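Local coordinates for protein xylanase 10C (Pseudomonas cellulosa, PDB 1GNY) that cleaves internal linkages of the xylan backbone and, through this N-terminal family 15 carbohydrate-binding module, binds xylan and xylooligosaccharides, at residues A44-E55 with D117-V128. Sequence-based numbering, arbitrary orientation.
Sequences AVFDIARPTTLE and DKFNQTARDVQV. With XYP (beta-D-xylopyranose), chain B.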
ATOM      1  N   ALA A  44       0.727   6.432   0.818  1.00 11.44           N
ATOM      2  CA  ALA A  44       1.928   6.184   1.630  1.00 11.94           C
ATOM      3  C   ALA A  44       2.624   4.948   1.102  1.00 11.57           C
ATOM      4  O   ALA A  44       1.952   3.977   0.801  1.00 12.20           O
ATOM      5  CB  ALA A  44       1.556   5.991   3.037  1.00 12.74           C
ATOM      6  N   VAL A  45       3.949   5.022   0.996  1.00 11.35           N
ATOM      7  CA  VAL A  45       4.772   3.962   0.407  1.00 11.29           C
ATOM      8  C   VAL A  45       6.072   3.683   1.161  1.00 12.16           C
ATOM      9  O   VAL A  45       6.526   4.529   1.941  1.00 12.46           O
ATOM     10  CB  VAL A  45       5.164   4.297  -1.075  1.00 11.03           C
ATOM     11  CG1 VAL A  45       3.925   4.376  -2.016  1.00 11.65           C
ATOM     12  CG2 VAL A  45       6.000   5.526  -1.175  1.00 10.09           C
ATOM     13  N   PHE A  46       6.646   2.511   0.874  1.00 12.01           N
ATOM     14  CA  PHE A  46       7.953   2.099   1.369  1.00 11.82           C
ATOM     15  C   PHE A  46       8.575   1.263   0.257  1.00 13.21           C
ATOM     16  O   PHE A  46       7.903   0.866  -0.707  1.00 13.53           O
ATOM     17  CB  PHE A  46       7.840   1.288   2.671  1.00 12.75           C
ATOM     18  CG  PHE A  46       7.069   0.005   2.510  1.00 12.77           C
ATOM     19  CD1 PHE A  46       5.684   0.009   2.605  1.00 15.11           C
ATOM     20  CD2 PHE A  46       7.725  -1.191   2.190  1.00 14.22           C
ATOM     21  CE1 PHE A  46       4.959  -1.162   2.402  1.00 14.41           C
ATOM     22  CE2 PHE A  46       6.992  -2.358   1.991  1.00 14.19           C
ATOM     23  CZ  PHE A  46       5.622  -2.335   2.077  1.00 14.59           C
ATOM     24  N   ASP A  47       9.849   0.941   0.422  1.00 15.09           N
ATOM     25  CA  ASP A  47      10.532   0.129  -0.573  1.00 15.72           C
ATOM     26  C   ASP A  47      10.904  -1.254  -0.068  1.00 15.64           C
ATOM     27  O   ASP A  47      11.345  -1.421   1.071  1.00 16.66           O
ATOM     28  CB  ASP A  47      11.840   0.777  -1.016  1.00 15.67           C
ATOM     29  CG  ASP A  47      11.648   2.099  -1.643  1.00 17.14           C
ATOM     30  OD1 ASP A  47      10.636   2.312  -2.365  1.00 16.37           O
ATOM     31  OD2 ASP A  47      12.495   2.992  -1.490  1.00 20.01           O
ATOM     32  N   ILE A  48      10.714  -2.242  -0.919  1.00 14.89           N
ATOM     33  CA  ILE A  48      11.272  -3.565  -0.726  1.00 15.77           C
ATOM     34  C   ILE A  48      12.601  -3.523  -1.483  1.00 16.02           C
ATOM     35  O   ILE A  48      12.662  -3.304  -2.704  1.00 16.16           O
ATOM     36  CB  ILE A  48      10.360  -4.684  -1.238  1.00 15.62           C
ATOM     37  CG1 ILE A  48       9.099  -4.811  -0.369  1.00 16.81           C
ATOM     38  CG2 ILE A  48      11.108  -6.066  -1.275  1.00 16.05           C
ATOM     39  CD1 ILE A  48       9.312  -5.171   1.123  1.00 19.44           C
ATOM     40  N   ALA A  49      13.678  -3.786  -0.747  1.00 16.65           N
ATOM     41  CA  ALA A  49      15.006  -3.796  -1.359  1.00 16.78           C
ATOM     42  C   ALA A  49      15.238  -4.939  -2.352  1.00 16.99           C
ATOM     43  O   ALA A  49      14.960  -6.124  -2.066  1.00 17.20           O
ATOM     44  CB  ALA A  49      16.082  -3.865  -0.250  1.00 17.58           C
ATOM     45  N   ARG A  50      15.799  -4.573  -3.499  1.00 17.33           N
ATOM     46  CA  ARG A  50      16.167  -5.559  -4.492  1.00 17.98           C
ATOM     47  C   ARG A  50      17.208  -6.561  -3.966  1.00 17.93           C
ATOM     48  O   ARG A  50      17.973  -6.270  -3.006  1.00 17.45           O
ATOM     49  CB  ARG A  50      16.724  -4.878  -5.733  1.00 18.78           C
ATOM     50  CG  ARG A  50      17.848  -3.891  -5.408  1.00 22.79           C
ATOM     51  CD  ARG A  50      18.585  -3.471  -6.638  1.00 29.62           C
ATOM     52  NE  ARG A  50      19.422  -2.304  -6.655  1.00 34.38           N
ATOM     53  CZ  ARG A  50      19.322  -1.162  -5.980  1.00 39.75           C
ATOM     54  NH1 ARG A  50      18.844  -0.933  -4.736  1.00 40.39           N
ATOM     55  NH2 ARG A  50      19.978  -0.219  -6.600  1.00 43.44           N
ATOM     56  N   PRO A  51      17.213  -7.762  -4.558  1.00 17.67           N
ATOM     57  CA  PRO A  51      16.339  -8.232  -5.652  1.00 17.31           C
ATOM     58  C   PRO A  51      15.032  -8.701  -5.101  1.00 16.24           C
ATOM     59  O   PRO A  51      14.901  -8.866  -3.869  1.00 17.03           O
ATOM     60  CB  PRO A  51      17.127  -9.415  -6.193  1.00 17.79           C
ATOM     61  CG  PRO A  51      17.714 -10.021  -4.903  1.00 16.77           C
ATOM     62  CD  PRO A  51      18.113  -8.830  -4.075  1.00 18.48           C
ATOM     63  N   THR A  52      14.067  -8.920  -5.985  1.00 16.32           N
ATOM     64  CA  THR A  52      12.755  -9.402  -5.562  1.00 15.51           C
ATOM     65  C   THR A  52      12.279 -10.644  -6.298  1.00 14.81           C
ATOM     66  O   THR A  52      12.531 -10.826  -7.499  1.00 14.62           O
ATOM     67  CB  THR A  52      11.654  -8.304  -5.696  1.00 15.91           C
ATOM     68  OG1 THR A  52      11.386  -8.001  -7.082  1.00 15.92           O
ATOM     69  CG2 THR A  52      12.115  -6.994  -5.032  1.00 17.27           C
ATOM     70  N   THR A  53      11.578 -11.455  -5.528  1.00 14.57           N
ATOM     71  CA  THR A  53      10.790 -12.600  -6.042  1.00 14.89           C
ATOM     72  C   THR A  53       9.381 -12.422  -5.463  1.00 14.81           C
ATOM     73  O   THR A  53       8.975 -13.110  -4.511  1.00 15.49           O
ATOM     74  CB  THR A  53      11.406 -13.922  -5.639  1.00 14.57           C
ATOM     75  OG1 THR A  53      12.730 -14.012  -6.203  1.00 15.09           O
ATOM     76  CG2 THR A  53      10.641 -15.098  -6.235  1.00 15.53           C
ATOM     77  N   LEU A  54       8.700 -11.420  -6.019  1.00 14.56           N
ATOM     78  CA  LEU A  54       7.371 -11.000  -5.542  1.00 14.49           C
ATOM     79  C   LEU A  54       6.163 -11.546  -6.310  1.00 14.93           C
ATOM     80  O   LEU A  54       5.027 -11.341  -5.881  1.00 14.37           O
ATOM     81  CB  LEU A  54       7.308  -9.462  -5.438  1.00 14.92           C
ATOM     82  CG  LEU A  54       7.951  -8.879  -4.201  1.00 13.35           C
ATOM     83  CD1 LEU A  54       8.165  -7.352  -4.396  1.00 13.85           C
ATOM     84  CD2 LEU A  54       7.179  -9.167  -2.911  1.00 16.32           C
ATOM     85  N   GLU A  55       6.387 -12.281  -7.393  1.00 15.69           N
ATOM     86  CA  GLU A  55       5.235 -12.853  -8.113  1.00 16.26           C
ATOM     87  C   GLU A  55       4.550 -13.878  -7.216  1.00 16.85           C
ATOM     88  O   GLU A  55       5.226 -14.679  -6.559  1.00 17.26           O
ATOM     89  CB  GLU A  55       5.666 -13.473  -9.447  1.00 16.47           C
ATOM     90  CG  GLU A  55       6.077 -12.458 -10.496  1.00 17.33           C
ATOM     91  CD  GLU A  55       4.908 -11.594 -10.985  1.00 17.58           C
ATOM     92  OE1 GLU A  55       3.737 -12.039 -10.854  1.00 17.71           O
ATOM     93  OE2 GLU A  55       5.172 -10.482 -11.481  1.00 17.80           O
ATOM     94  N   ASP A 117       5.617 -11.832 -15.371  1.00 24.53           N
ATOM     95  CA  ASP A 117       6.517 -12.063 -14.204  1.00 23.60           C
ATOM     96  C   ASP A 117       7.479 -10.893 -13.914  1.00 21.55           C
ATOM     97  O   ASP A 117       8.597 -11.095 -13.436  1.00 20.87           O
ATOM     98  CB  ASP A 117       7.309 -13.385 -14.344  1.00 24.25           C
ATOM     99  CG  ASP A 117       6.425 -14.634 -14.237  1.00 28.15           C
ATOM    100  OD1 ASP A 117       5.247 -14.578 -13.784  1.00 29.45           O
ATOM    101  OD2 ASP A 117       6.860 -15.756 -14.590  1.00 34.26           O
ATOM    102  N   LYS A 118       7.012  -9.666 -14.172  1.00 19.81           N
ATOM    103  CA  LYS A 118       7.809  -8.434 -13.916  1.00 19.04           C
ATOM    104  C   LYS A 118       8.341  -8.266 -12.482  1.00 17.64           C
ATOM    105  O   LYS A 118       9.329  -7.573 -12.280  1.00 17.70           O
ATOM    106  CB  LYS A 118       7.032  -7.158 -14.323  1.00 18.96           C
ATOM    107  CG  LYS A 118       5.697  -6.943 -13.644  1.00 20.72           C
ATOM    108  CD  LYS A 118       5.128  -5.543 -13.938  1.00 22.09           C
ATOM    109  CE  LYS A 118       4.693  -5.365 -15.413  1.00 22.55           C
ATOM    110  NZ  LYS A 118       3.637  -6.334 -15.851  1.00 21.86           N
ATOM    111  N   PHE A 119       7.682  -8.900 -11.505  1.00 17.63           N
ATOM    112  CA  PHE A 119       8.072  -8.767 -10.077  1.00 16.77           C
ATOM    113  C   PHE A 119       9.128  -9.793  -9.591  1.00 17.31           C
ATOM    114  O   PHE A 119       9.542  -9.745  -8.407  1.00 16.25           O
ATOM    115  CB  PHE A 119       6.864  -8.719  -9.154  1.00 16.93           C
ATOM    116  CG  PHE A 119       6.105  -7.411  -9.200  1.00 14.78           C
ATOM    117  CD1 PHE A 119       6.550  -6.322  -8.475  1.00 15.71           C
ATOM    118  CD2 PHE A 119       4.911  -7.292  -9.904  1.00 14.31           C
ATOM    119  CE1 PHE A 119       5.874  -5.123  -8.499  1.00 15.07           C
ATOM    120  CE2 PHE A 119       4.232  -6.081  -9.937  1.00 13.34           C
ATOM    121  CZ  PHE A 119       4.691  -5.004  -9.236  1.00 16.40           C
ATOM    122  N   ASN A 120       9.547 -10.700 -10.491  1.00 17.36           N
ATOM    123  CA  ASN A 120      10.701 -11.598 -10.248  1.00 17.33           C
ATOM    124  C   ASN A 120      11.872 -11.029 -11.052  1.00 17.67           C
ATOM    125  O   ASN A 120      11.914 -11.205 -12.255  1.00 17.55           O
ATOM    126  CB  ASN A 120      10.396 -13.056 -10.627  1.00 17.86           C
ATOM    127  CG  ASN A 120       9.390 -13.701  -9.681  1.00 19.08           C
ATOM    128  OD1 ASN A 120       8.931 -13.074  -8.703  1.00 16.58           O
ATOM    129  ND2 ASN A 120       9.011 -14.954  -9.974  1.00 19.62           N
ATOM    130  N   GLN A 121      12.772 -10.313 -10.369  1.00 17.27           N
ATOM    131  CA  GLN A 121      13.774  -9.437 -11.004  1.00 18.39           C
ATOM    132  C   GLN A 121      14.829  -8.969 -10.032  1.00 18.42           C
ATOM    133  O   GLN A 121      14.615  -8.998  -8.817  1.00 20.10           O
ATOM    134  CB  GLN A 121      13.095  -8.213 -11.658  1.00 18.27           C
ATOM    135  CG  GLN A 121      12.283  -7.314 -10.709  1.00 19.09           C
ATOM    136  CD  GLN A 121      13.093  -6.212 -10.073  1.00 19.09           C
ATOM    137  OE1 GLN A 121      13.820  -5.478 -10.753  1.00 19.67           O
ATOM    138  NE2 GLN A 121      12.967  -6.079  -8.742  1.00 18.79           N
ATOM    139  N   THR A 122      15.960  -8.512 -10.581  1.00 20.00           N
ATOM    140  CA  THR A 122      17.125  -8.084  -9.767  1.00 20.33           C
ATOM    141  C   THR A 122      17.535  -6.615  -9.840  1.00 21.16           C
ATOM    142  O   THR A 122      18.228  -6.119  -8.942  1.00 22.15           O
ATOM    143  CB  THR A 122      18.384  -8.902 -10.153  1.00 19.81           C
ATOM    144  OG1 THR A 122      18.627  -8.753 -11.554  1.00 22.28           O
ATOM    145  CG2 THR A 122      18.183 -10.402  -9.930  1.00 20.76           C
ATOM    146  N   ALA A 123      17.129  -5.948 -10.904  1.00 20.90           N
ATOM    147  CA  ALA A 123      17.557  -4.572 -11.204  1.00 21.45           C
ATOM    148  C   ALA A 123      17.048  -3.446 -10.285  1.00 21.50           C
ATOM    149  O   ALA A 123      17.773  -2.500  -9.986  1.00 21.49           O
ATOM    150  CB  ALA A 123      17.186  -4.251 -12.657  1.00 21.65           C
ATOM    151  N   ARG A 124      15.801  -3.537  -9.855  1.00 21.15           N
ATOM    152  CA  ARG A 124      15.150  -2.403  -9.168  1.00 21.19           C
ATOM    153  C   ARG A 124      14.576  -2.702  -7.798  1.00 19.83           C
ATOM    154  O   ARG A 124      14.159  -3.816  -7.523  1.00 18.91           O
ATOM    155  CB  ARG A 124      14.013  -1.912 -10.047  1.00 22.38           C
ATOM    156  CG  ARG A 124      14.473  -1.470 -11.427  1.00 24.96           C
ATOM    157  CD  ARG A 124      13.329  -1.053 -12.345  1.00 30.52           C
ATOM    158  NE  ARG A 124      13.775  -0.605 -13.666  1.00 32.47           N
ATOM    159  CZ  ARG A 124      14.424   0.530 -13.936  1.00 37.89           C
ATOM    160  NH1 ARG A 124      14.712   1.423 -12.981  1.00 39.96           N
ATOM    161  NH2 ARG A 124      14.766   0.808 -15.201  1.00 38.68           N
ATOM    162  N   ASP A 125      14.544  -1.679  -6.954  1.00 19.04           N
ATOM    163  CA  ASP A 125      13.783  -1.767  -5.717  1.00 18.27           C
ATOM    164  C   ASP A 125      12.316  -1.697  -6.174  1.00 17.33           C
ATOM    165  O   ASP A 125      12.009  -1.189  -7.260  1.00 17.87           O
ATOM    166  CB  ASP A 125      14.044  -0.590  -4.792  1.00 18.36           C
ATOM    167  CG  ASP A 125      15.457  -0.558  -4.216  1.00 22.83           C
ATOM    168  OD1 ASP A 125      16.074  -1.628  -4.001  1.00 19.31           O
ATOM    169  OD2 ASP A 125      16.001   0.542  -3.888  1.00 26.41           O
ATOM    170  N   VAL A 126      11.446  -2.227  -5.337  1.00 15.83           N
ATOM    171  CA  VAL A 126       9.998  -2.215  -5.614  1.00 15.07           C
ATOM    172  C   VAL A 126       9.338  -1.310  -4.580  1.00 15.26           C
ATOM    173  O   VAL A 126       9.473  -1.536  -3.360  1.00 16.43           O
ATOM    174  CB  VAL A 126       9.424  -3.617  -5.592  1.00 14.42           C
ATOM    175  CG1 VAL A 126       7.896  -3.619  -5.694  1.00 14.35           C
ATOM    176  CG2 VAL A 126       9.993  -4.402  -6.755  1.00 14.31           C
ATOM    177  N   GLN A 127       8.600  -0.324  -5.089  1.00 13.37           N
ATOM    178  CA  GLN A 127       7.824   0.590  -4.251  1.00 12.49           C
ATOM    179  C   GLN A 127       6.462  -0.000  -4.003  1.00 12.46           C
ATOM    180  O   GLN A 127       5.768  -0.334  -4.969  1.00 12.80           O
ATOM    181  CB  GLN A 127       7.677   1.955  -4.904  1.00 12.60           C
ATOM    182  CG  GLN A 127       6.914   3.005  -4.093  1.00 13.02           C
ATOM    183  CD  GLN A 127       7.001   4.371  -4.745  1.00 14.13           C
ATOM    184  OE1 GLN A 127       7.912   5.148  -4.418  1.00 14.67           O
ATOM    185  NE2 GLN A 127       6.039   4.684  -5.617  1.00 15.37           N
ATOM    186  N   VAL A 128       6.096  -0.130  -2.736  1.00 12.72           N
ATOM    187  CA  VAL A 128       4.823  -0.731  -2.317  1.00 11.85           C
ATOM    188  C   VAL A 128       4.068   0.259  -1.445  1.00 12.07           C
ATOM    189  O   VAL A 128       4.676   0.971  -0.636  1.00 12.04           O
ATOM    190  CB  VAL A 128       5.053  -2.060  -1.511  1.00 12.10           C
ATOM    191  CG1 VAL A 128       3.709  -2.695  -1.089  1.00 12.91           C
ATOM    192  CG2 VAL A 128       5.895  -3.038  -2.304  1.00 12.99           C
TER
HETATM  193  C1  XYP B   2       6.091   8.948  -8.605  1.00 18.73           C
HETATM  194  C2  XYP B   2       5.233   8.087  -7.692  1.00 15.52           C
HETATM  195  C3  XYP B   2       4.626   6.916  -8.461  1.00 15.12           C
HETATM  196  C4  XYP B   2       3.997   7.399  -9.772  1.00 16.53           C
HETATM  197  C5  XYP B   2       5.003   8.261 -10.508  1.00 17.25           C
HETATM  198  O2  XYP B   2       6.026   7.556  -6.634  1.00 15.43           O
HETATM  199  O3  XYP B   2       3.650   6.258  -7.669  1.00 13.94           O
HETATM  200  O4  XYP B   2       3.689   6.262 -10.546  1.00 14.99           O
HETATM  201  O5  XYP B   2       5.428   9.353  -9.723  1.00 17.09           O
HETATM  202  O   HOH W   1       7.339 -16.307  -7.739  1.00 19.41           O
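E55 folds against the type I turn D117–N120, engaged at both ends. Its chain bends at chi2 (-67°), which carries OE2 back to accept from F119 N at 3.0 Å through the anti lone pair, at the edge of the F119 ring. E55 N donates to N120 OD1 (3.0 Å), tilted 29° from that carbonyl plane. E55 OE1 accepts from E114 N.

V128 lies on the strand pairing, where F46 N to V128 O and V128 N to F46 O define an antiparallel hydrogen-bonded pair. Its CB sits over one face of the F46 ring, 4.1 Å from the centroid, a CH-pi contact.

R50 follows the strand end. D125 OD1 accepts from R50 N (3.0 Å) and forms a salt bridge with R50 NH1 (2.9 Å), the guanidinium and carboxylate planes standing 86° apart.

Beyond the loops, T52 pairs with Q121 in a two-stranded extension, its register shifted by one. Q121 NE2 donates to T52 OG1, nearly straight, and to R124 O, while Q121 OE1 accepts from R124 N. T52 OG1 donates to F119 O (2.9 Å). A leucine in place of Q121 would probably leave R124 N, R124 O and T52 OG1 without these mates, though F119 O still holds T52 OG1.

Q127 NE2 donates to xylose O2 (3.0 Å) and to Q81, with N16 also binding this sugar. Strands 42-48 and 126-133 are neighbours in the five-stranded antiparallel sheet, between strands 14-17 and 75-82; F46, I48 and L54 pack onto strand 139-149 of the six-stranded sheet, the opposite layer of this family's beta-sandwich (jelly-roll) fold.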